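Local coordinates for [PSI+] inducibility protein 3 (Saccharomyces cerevisiae, PDB 1ZX6), which promotes de novo induction of the [PSI+] prion form of SUP35 when overproduced, and interacts with LAS17 and RSP5, here represented by its SH3 domain, at residues A[25-38]-A[41-54]. Residues are numbered along the deposited sequence; the frame is centred on the assembly and turned at random.
Sequences DKVQLLEKLSPEWY and SCNGRTGIFPANYV
Y38 and F49 face each other as an antiparallel hydrogen-bonded pair: Y38 N reaches F49 O at 3.0 Å and F49 N returns to Y38 O at 2.9 Å. At the other end Q28 and S41 form a second such pair, with Q28 N to S41 O at 2.8 Å. These bridges belong to the successive hairpins of strands 26-32, 37-42 and 45-50. Where the last strand passes into the 3-10 segment 51-53, A51 N donates to E36 O from above the carbonyl plane, and a water also joins E36 O to N52 N. S34 OG accepts from E36 N (ST turn) and W37 N (ST motif), and with the S34 N to W37 O bond helps hold the turn.

Three CH-pi contacts carry much of the apolar packing. A51 CB sits over the centre of the Y38 ring, 3.5 Å from its centroid. A chi1 of 60° turns F49 so that one ring face meets Y38 CB and CE2 comes to 3.9 Å from V27 CG1. On the opposite face of the sheet, P50 CG stands over the six-membered ring of W37, 4.1 Å from the centroid; I48 CD1 touches W37 CE3, and I48 CG2 meets L33 CD1.

Buried F49 thus packs with V27 and L21 on the Y38 face, while W37 and P50 form an apolar patch on the other, at positions that usually line the SH3 groove for proline-rich peptides, consistent with that role here.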
ATOM      1  N   ASP A  25      -6.052  -4.666  -5.078  1.00 24.45           N
ATOM      2  CA  ASP A  25      -4.739  -5.232  -4.732  1.00 24.27           C
ATOM      3  C   ASP A  25      -4.701  -5.446  -3.220  1.00 23.64           C
ATOM      4  O   ASP A  25      -5.000  -4.521  -2.478  1.00 24.70           O
ATOM      5  CB  ASP A  25      -3.582  -4.261  -5.044  1.00 25.57           C
ATOM      6  CG  ASP A  25      -3.184  -4.230  -6.515  1.00 23.72           C
ATOM      7  OD1 ASP A  25      -3.624  -5.105  -7.288  1.00 26.65           O
ATOM      8  OD2 ASP A  25      -2.367  -3.321  -6.866  1.00 25.90           O
ATOM      9  N   LYS A  26      -4.313  -6.652  -2.781  1.00 22.64           N
ATOM     10  CA  LYS A  26      -4.092  -6.950  -1.356  1.00 24.36           C
ATOM     11  C   LYS A  26      -2.600  -6.871  -1.054  1.00 23.93           C
ATOM     12  O   LYS A  26      -1.780  -7.455  -1.749  1.00 24.29           O
ATOM     13  CB  LYS A  26      -4.700  -8.310  -0.994  1.00 24.76           C
ATOM     14  CG  LYS A  26      -6.246  -8.320  -1.178  1.00 25.21           C
ATOM     15  CD  LYS A  26      -6.908  -9.678  -1.031  1.00 26.37           C
ATOM     16  CE  LYS A  26      -6.559 -10.610  -2.152  1.00 26.39           C
ATOM     17  NZ  LYS A  26      -6.935 -10.131  -3.521  1.00 23.54           N
ATOM     18  N   VAL A  27      -2.280  -6.142   0.010  1.00 23.20           N
ATOM     19  CA  VAL A  27      -0.939  -5.695   0.323  1.00 22.51           C
ATOM     20  C   VAL A  27      -0.594  -6.214   1.703  1.00 22.47           C
ATOM     21  O   VAL A  27      -1.387  -6.075   2.636  1.00 23.81           O
ATOM     22  CB  VAL A  27      -0.879  -4.177   0.327  1.00 22.96           C
ATOM     23  CG1 VAL A  27       0.518  -3.666   0.573  1.00 24.62           C
ATOM     24  CG2 VAL A  27      -1.436  -3.634  -0.982  1.00 24.21           C
ATOM     25  N   GLN A  28       0.574  -6.826   1.829  1.00 23.50           N
ATOM     26  CA  GLN A  28       1.069  -7.230   3.136  1.00 24.32           C
ATOM     27  C   GLN A  28       1.559  -5.969   3.840  1.00 24.57           C
ATOM     28  O   GLN A  28       2.444  -5.305   3.344  1.00 25.04           O
ATOM     29  CB  GLN A  28       2.210  -8.232   3.000  1.00 23.85           C
ATOM     30  CG  GLN A  28       2.723  -8.710   4.335  1.00 25.23           C
ATOM     31  CD  GLN A  28       3.775  -9.813   4.232  1.00 26.25           C
ATOM     32  OE1 GLN A  28       4.293 -10.116   3.155  1.00 32.84           O
ATOM     33  NE2 GLN A  28       4.055 -10.445   5.364  1.00 31.11           N
ATOM     34  N   LEU A  29       0.987  -5.638   5.000  1.00 25.05           N
ATOM     35  CA  LEU A  29       1.382  -4.433   5.709  1.00 25.86           C
ATOM     36  C   LEU A  29       2.608  -4.729   6.549  1.00 25.80           C
ATOM     37  O   LEU A  29       2.538  -5.553   7.478  1.00 28.18           O
ATOM     38  CB  LEU A  29       0.207  -3.935   6.574  1.00 27.28           C
ATOM     39  CG  LEU A  29       0.373  -2.685   7.423  1.00 27.37           C
ATOM     40  CD1 LEU A  29       0.996  -1.527   6.673  1.00 31.31           C
ATOM     41  CD2 LEU A  29      -1.002  -2.293   8.022  1.00 28.89           C
ATOM     42  N   LEU A  30       3.737  -4.098   6.223  1.00 22.97           N
ATOM     43  CA  LEU A  30       4.996  -4.346   6.925  1.00 24.34           C
ATOM     44  C   LEU A  30       5.207  -3.388   8.106  1.00 21.91           C
ATOM     45  O   LEU A  30       5.674  -3.802   9.196  1.00 21.94           O
ATOM     46  CB  LEU A  30       6.174  -4.214   5.967  1.00 24.52           C
ATOM     47  CG  LEU A  30       6.150  -5.207   4.789  1.00 27.47           C
ATOM     48  CD1 LEU A  30       7.097  -4.784   3.675  1.00 26.04           C
ATOM     49  CD2 LEU A  30       6.534  -6.593   5.277  1.00 27.82           C
ATOM     50  N   GLU A  31       4.892  -2.114   7.908  1.00 22.41           N
ATOM     51  CA  GLU A  31       5.054  -1.103   8.973  1.00 22.61           C
ATOM     52  C   GLU A  31       4.099   0.068   8.759  1.00 21.99           C
ATOM     53  O   GLU A  31       3.884   0.527   7.620  1.00 24.43           O
ATOM     54  CB  GLU A  31       6.473  -0.565   8.956  1.00 22.14           C
ATOM     55  CG  GLU A  31       6.850   0.280  10.176  1.00 23.96           C
ATOM     56  CD  GLU A  31       8.326   0.676  10.192  1.00 25.50           C
ATOM     57  OE1 GLU A  31       9.098   0.214   9.316  1.00 29.87           O
ATOM     58  OE2 GLU A  31       8.700   1.482  11.052  1.00 29.90           O
ATOM     59  N   LYS A  32       3.495   0.560   9.840  1.00 21.34           N
ATOM     60  CA  LYS A  32       2.753   1.795   9.741  1.00 21.67           C
ATOM     61  C   LYS A  32       3.724   2.925  10.059  1.00 21.05           C
ATOM     62  O   LYS A  32       4.030   3.161  11.225  1.00 20.56           O
ATOM     63  CB  LYS A  32       1.542   1.794  10.673  1.00 23.12           C
ATOM     64  CG  LYS A  32       0.542   0.691  10.352  1.00 23.48           C
ATOM     65  CD  LYS A  32      -0.679   0.797  11.244  1.00 24.85           C
ATOM     66  CE  LYS A  32      -1.818  -0.092  10.790  1.00 26.03           C
ATOM     67  NZ  LYS A  32      -3.124   0.276  11.458  1.00 30.64           N
ATOM     68  N   LEU A  33       4.225   3.597   9.036  1.00 22.71           N
ATOM     69  CA  LEU A  33       5.273   4.637   9.238  1.00 21.26           C
ATOM     70  C   LEU A  33       4.738   5.874   9.995  1.00 22.03           C
ATOM     71  O   LEU A  33       5.437   6.464  10.806  1.00 20.27           O
ATOM     72  CB  LEU A  33       5.878   5.035   7.878  1.00 21.89           C
ATOM     73  CG  LEU A  33       6.510   3.891   7.090  1.00 22.27           C
ATOM     74  CD1 LEU A  33       6.947   4.352   5.710  1.00 27.58           C
ATOM     75  CD2 LEU A  33       7.668   3.297   7.864  1.00 26.69           C
ATOM     76  N   SER A  34       3.505   6.268   9.665  1.00 20.46           N
ATOM     77  CA  SER A  34       2.772   7.356  10.282  1.00 20.85           C
ATOM     78  C   SER A  34       1.281   7.139   9.931  1.00 22.10           C
ATOM     79  O   SER A  34       0.934   6.176   9.212  1.00 22.01           O
ATOM     80  CB  SER A  34       3.257   8.693   9.740  1.00 19.90           C
ATOM     81  OG  SER A  34       2.727   8.869   8.418  1.00 20.72           O
ATOM     82  N   PRO A  35       0.392   8.018  10.430  1.00 22.76           N
ATOM     83  CA  PRO A  35      -0.997   7.910  10.048  1.00 22.65           C
ATOM     84  C   PRO A  35      -1.173   8.013   8.547  1.00 23.49           C
ATOM     85  O   PRO A  35      -2.210   7.579   8.033  1.00 24.85           O
ATOM     86  CB  PRO A  35      -1.651   9.114  10.727  1.00 22.31           C
ATOM     87  CG  PRO A  35      -0.741   9.496  11.861  1.00 21.86           C
ATOM     88  CD  PRO A  35       0.628   9.082  11.427  1.00 21.11           C
ATOM     89  N   GLU A  36      -0.200   8.610   7.862  1.00 23.34           N
ATOM     90  CA  GLU A  36      -0.393   8.952   6.466  1.00 24.39           C
ATOM     91  C   GLU A  36       0.339   8.109   5.432  1.00 23.81           C
ATOM     92  O   GLU A  36      -0.083   8.089   4.286  1.00 23.65           O
ATOM     93  CB  GLU A  36      -0.094  10.446   6.280  1.00 25.74           C
ATOM     94  CG  GLU A  36      -1.203  11.317   6.968  1.00 27.17           C
ATOM     95  CD  GLU A  36      -1.138  12.802   6.629  1.00 28.50           C
ATOM     96  OE1 GLU A  36      -0.218  13.226   5.888  1.00 31.48           O
ATOM     97  OE2 GLU A  36      -2.006  13.547   7.136  1.00 28.75           O
ATOM     98  N   TRP A  37       1.413   7.427   5.826  1.00 25.18           N
ATOM     99  CA  TRP A  37       2.200   6.554   4.963  1.00 23.98           C
ATOM    100  C   TRP A  37       2.443   5.198   5.630  1.00 24.44           C
ATOM    101  O   TRP A  37       2.856   5.142   6.821  1.00 23.10           O
ATOM    102  CB  TRP A  37       3.544   7.203   4.629  1.00 23.81           C
ATOM    103  CG  TRP A  37       3.392   8.375   3.699  1.00 24.31           C
ATOM    104  CD1 TRP A  37       3.213   9.687   4.027  1.00 25.32           C
ATOM    105  CD2 TRP A  37       3.420   8.313   2.277  1.00 25.06           C
ATOM    106  NE1 TRP A  37       3.102  10.459   2.880  1.00 25.76           N
ATOM    107  CE2 TRP A  37       3.234   9.640   1.792  1.00 23.32           C
ATOM    108  CE3 TRP A  37       3.584   7.273   1.364  1.00 24.94           C
ATOM    109  CZ2 TRP A  37       3.197   9.941   0.413  1.00 23.72           C
ATOM    110  CZ3 TRP A  37       3.531   7.569  -0.012  1.00 25.87           C
ATOM    111  CH2 TRP A  37       3.347   8.899  -0.463  1.00 25.17           C
ATOM    112  N   TYR A  38       2.164   4.138   4.859  1.00 24.88           N
ATOM    113  CA  TYR A  38       2.473   2.753   5.190  1.00 24.01           C
ATOM    114  C   TYR A  38       3.561   2.179   4.262  1.00 23.86           C
ATOM    115  O   TYR A  38       3.715   2.636   3.108  1.00 25.79           O
ATOM    116  CB  TYR A  38       1.222   1.884   5.054  1.00 25.63           C
ATOM    117  CG  TYR A  38       0.091   2.137   6.033  1.00 23.51           C
ATOM    118  CD1 TYR A  38       0.255   2.974   7.122  1.00 24.92           C
ATOM    119  CD2 TYR A  38      -1.141   1.494   5.865  1.00 25.12           C
ATOM    120  CE1 TYR A  38      -0.790   3.213   8.008  1.00 24.20           C
ATOM    121  CE2 TYR A  38      -2.185   1.708   6.758  1.00 27.09           C
ATOM    122  CZ  TYR A  38      -1.986   2.549   7.827  1.00 24.98           C
ATOM    123  OH  TYR A  38      -2.974   2.812   8.745  1.00 29.00           O
ATOM    124  N   SER A  41       4.089  -4.769   0.895  1.00 22.38           N
ATOM    125  CA  SER A  41       4.483  -5.547  -0.273  1.00 24.31           C
ATOM    126  C   SER A  41       3.241  -6.069  -0.995  1.00 25.53           C
ATOM    127  O   SER A  41       2.238  -6.411  -0.364  1.00 24.86           O
ATOM    128  CB  SER A  41       5.431  -6.695   0.107  1.00 26.04           C
ATOM    129  OG  SER A  41       4.767  -7.672   0.881  1.00 30.59           O
ATOM    130  N   CYS A  42       3.323  -6.114  -2.321  1.00 24.68           N
ATOM    131  CA  CYS A  42       2.222  -6.582  -3.157  1.00 24.84           C
ATOM    132  C   CYS A  42       2.799  -7.164  -4.441  1.00 24.52           C
ATOM    133  O   CYS A  42       3.531  -6.488  -5.140  1.00 23.93           O
ATOM    134  CB  CYS A  42       1.286  -5.422  -3.527  1.00 26.02           C
ATOM    135  SG  CYS A  42      -0.128  -5.909  -4.503  1.00 28.55           S
ATOM    136  N   ASN A  43       2.449  -8.404  -4.735  1.00 25.37           N
ATOM    137  CA  ASN A  43       2.840  -9.045  -5.973  1.00 25.73           C
ATOM    138  C   ASN A  43       4.345  -8.937  -6.205  1.00 25.65           C
ATOM    139  O   ASN A  43       4.789  -8.646  -7.320  1.00 25.60           O
ATOM    140  CB  ASN A  43       2.077  -8.403  -7.134  1.00 25.90           C
ATOM    141  CG  ASN A  43       0.562  -8.572  -7.012  1.00 29.54           C
ATOM    142  OD1 ASN A  43       0.083  -9.508  -6.356  1.00 29.38           O
ATOM    143  ND2 ASN A  43      -0.205  -7.668  -7.663  1.00 28.15           N
ATOM    144  N   GLY A  44       5.129  -9.138  -5.143  1.00 24.67           N
ATOM    145  CA  GLY A  44       6.581  -9.147  -5.265  1.00 24.75           C
ATOM    146  C   GLY A  44       7.282  -7.798  -5.158  1.00 24.37           C
ATOM    147  O   GLY A  44       8.500  -7.758  -5.095  1.00 24.50           O
ATOM    148  N   ARG A  45       6.527  -6.700  -5.133  1.00 22.88           N
ATOM    149  CA  ARG A  45       7.094  -5.342  -5.010  1.00 23.88           C
ATOM    150  C   ARG A  45       6.974  -4.834  -3.568  1.00 22.52           C
ATOM    151  O   ARG A  45       5.950  -5.075  -2.916  1.00 22.98           O
ATOM    152  CB  ARG A  45       6.337  -4.367  -5.942  1.00 23.99           C
ATOM    153  CG  ARG A  45       6.550  -4.578  -7.431  1.00 27.59           C
ATOM    154  CD  ARG A  45       5.497  -3.833  -8.263  1.00 30.17           C
ATOM    155  NE  ARG A  45       4.155  -4.331  -7.954  1.00 34.74           N
ATOM    156  CZ  ARG A  45       3.158  -3.627  -7.423  1.00 34.83           C
ATOM    157  NH1 ARG A  45       3.283  -2.332  -7.127  1.00 36.66           N
ATOM    158  NH2 ARG A  45       2.016  -4.239  -7.174  1.00 34.87           N
ATOM    159  N   THR A  46       7.972  -4.080  -3.098  1.00 22.30           N
ATOM    160  CA  THR A  46       7.956  -3.522  -1.742  1.00 23.27           C
ATOM    161  C   THR A  46       8.153  -1.997  -1.837  1.00 24.06           C
ATOM    162  O   THR A  46       9.005  -1.530  -2.569  1.00 24.80           O
ATOM    163  CB  THR A  46       9.043  -4.131  -0.845  1.00 23.91           C
ATOM    164  OG1 THR A  46       8.826  -5.545  -0.712  1.00 24.56           O
ATOM    165  CG2 THR A  46       9.058  -3.485   0.550  1.00 23.48           C
ATOM    166  N   GLY A  47       7.331  -1.231  -1.122  1.00 22.07           N
ATOM    167  CA  GLY A  47       7.504   0.210  -1.067  1.00 22.22           C
ATOM    168  C   GLY A  47       6.484   0.862  -0.152  1.00 23.47           C
ATOM    169  O   GLY A  47       5.794   0.177   0.626  1.00 23.23           O
ATOM    170  N   ILE A  48       6.353   2.176  -0.302  1.00 22.52           N
ATOM    171  CA  ILE A  48       5.482   2.954   0.537  1.00 22.86           C
ATOM    172  C   ILE A  48       4.328   3.539  -0.265  1.00 22.46           C
ATOM    173  O   ILE A  48       4.438   3.784  -1.477  1.00 23.55           O
ATOM    174  CB  ILE A  48       6.255   4.031   1.335  1.00 24.26           C
ATOM    175  CG1 ILE A  48       6.848   5.109   0.440  1.00 24.38           C
ATOM    176  CG2 ILE A  48       7.366   3.369   2.183  1.00 25.37           C
ATOM    177  CD1 ILE A  48       7.411   6.295   1.247  1.00 25.94           C
ATOM    178  N   PHE A  49       3.241   3.787   0.447  1.00 22.67           N
ATOM    179  CA  PHE A  49       2.015   4.243  -0.170  1.00 21.12           C
ATOM    180  C   PHE A  49       1.195   4.980   0.872  1.00 21.78           C
ATOM    181  O   PHE A  49       1.351   4.699   2.058  1.00 21.99           O
ATOM    182  CB  PHE A  49       1.225   3.072  -0.770  1.00 21.25           C
ATOM    183  CG  PHE A  49       0.826   2.042   0.225  1.00 21.92           C
ATOM    184  CD1 PHE A  49      -0.401   2.131   0.888  1.00 21.87           C
ATOM    185  CD2 PHE A  49       1.687   1.024   0.551  1.00 25.46           C
ATOM    186  CE1 PHE A  49      -0.773   1.200   1.857  1.00 24.63           C
ATOM    187  CE2 PHE A  49       1.329   0.083   1.493  1.00 22.22           C
ATOM    188  CZ  PHE A  49       0.095   0.169   2.160  1.00 21.34           C
ATOM    189  N   PRO A  50       0.337   5.939   0.466  1.00 21.09           N
ATOM    190  CA  PRO A  50      -0.484   6.608   1.491  1.00 22.85           C
ATOM    191  C   PRO A  50      -1.566   5.707   2.104  1.00 21.41           C
ATOM    192  O   PRO A  50      -2.234   4.969   1.418  1.00 22.34           O
ATOM    193  CB  PRO A  50      -1.092   7.793   0.741  1.00 21.52           C
ATOM    194  CG  PRO A  50      -0.340   7.803  -0.654  1.00 24.56           C
ATOM    195  CD  PRO A  50      -0.000   6.430  -0.893  1.00 22.72           C
ATOM    196  N   ALA A  51      -1.739   5.801   3.424  1.00 23.52           N
ATOM    197  CA  ALA A  51      -2.637   4.957   4.166  1.00 23.45           C
ATOM    198  C   ALA A  51      -4.093   5.077   3.761  1.00 23.28           C
ATOM    199  O   ALA A  51      -4.822   4.088   3.834  1.00 23.82           O
ATOM    200  CB  ALA A  51      -2.507   5.271   5.670  1.00 23.40           C
ATOM    201  N   ASN A  52      -4.517   6.245   3.261  1.00 22.28           N
ATOM    202  CA  ASN A  52      -5.924   6.426   2.915  1.00 24.64           C
ATOM    203  C   ASN A  52      -6.340   5.804   1.553  1.00 23.41           C
ATOM    204  O   ASN A  52      -7.513   5.897   1.175  1.00 24.51           O
ATOM    205  CB  ASN A  52      -6.341   7.906   3.003  1.00 25.03           C
ATOM    206  CG  ASN A  52      -5.702   8.791   1.933  1.00 24.65           C
ATOM    207  OD1 ASN A  52      -4.734   8.399   1.288  1.00 23.99           O
ATOM    208  ND2 ASN A  52      -6.265  10.006   1.736  1.00 26.10           N
ATOM    209  N   TYR A  53      -5.406   5.156   0.853  1.00 23.98           N
ATOM    210  CA  TYR A  53      -5.718   4.359  -0.350  1.00 23.48           C
ATOM    211  C   TYR A  53      -6.280   2.957  -0.041  1.00 24.75           C
ATOM    212  O   TYR A  53      -6.758   2.267  -0.938  1.00 23.34           O
ATOM    213  CB  TYR A  53      -4.465   4.248  -1.260  1.00 24.55           C
ATOM    214  CG  TYR A  53      -4.240   5.477  -2.081  1.00 22.94           C
ATOM    215  CD1 TYR A  53      -4.718   5.562  -3.402  1.00 24.56           C
ATOM    216  CD2 TYR A  53      -3.601   6.592  -1.551  1.00 24.71           C
ATOM    217  CE1 TYR A  53      -4.557   6.687  -4.124  1.00 25.37           C
ATOM    218  CE2 TYR A  53      -3.454   7.755  -2.293  1.00 25.02           C
ATOM    219  CZ  TYR A  53      -3.907   7.776  -3.592  1.00 24.38           C
ATOM    220  OH  TYR A  53      -3.786   8.912  -4.345  1.00 26.53           O
ATOM    221  N   VAL A  54      -6.186   2.516   1.221  1.00 24.28           N
ATOM    222  CA  VAL A  54      -6.525   1.133   1.583  1.00 23.74           C
ATOM    223  C   VAL A  54      -7.508   0.978   2.742  1.00 24.87           C
ATOM    224  O   VAL A  54      -7.708   1.913   3.518  1.00 23.86           O
ATOM    225  CB  VAL A  54      -5.244   0.316   1.978  1.00 23.28           C
ATOM    226  CG1 VAL A  54      -4.240   0.308   0.838  1.00 24.23           C
ATOM    227  CG2 VAL A  54      -4.607   0.854   3.242  1.00 21.52           C
TER
HETATM  228  O   HOH W   1      -2.876   8.804   3.951  1.00 20.15           O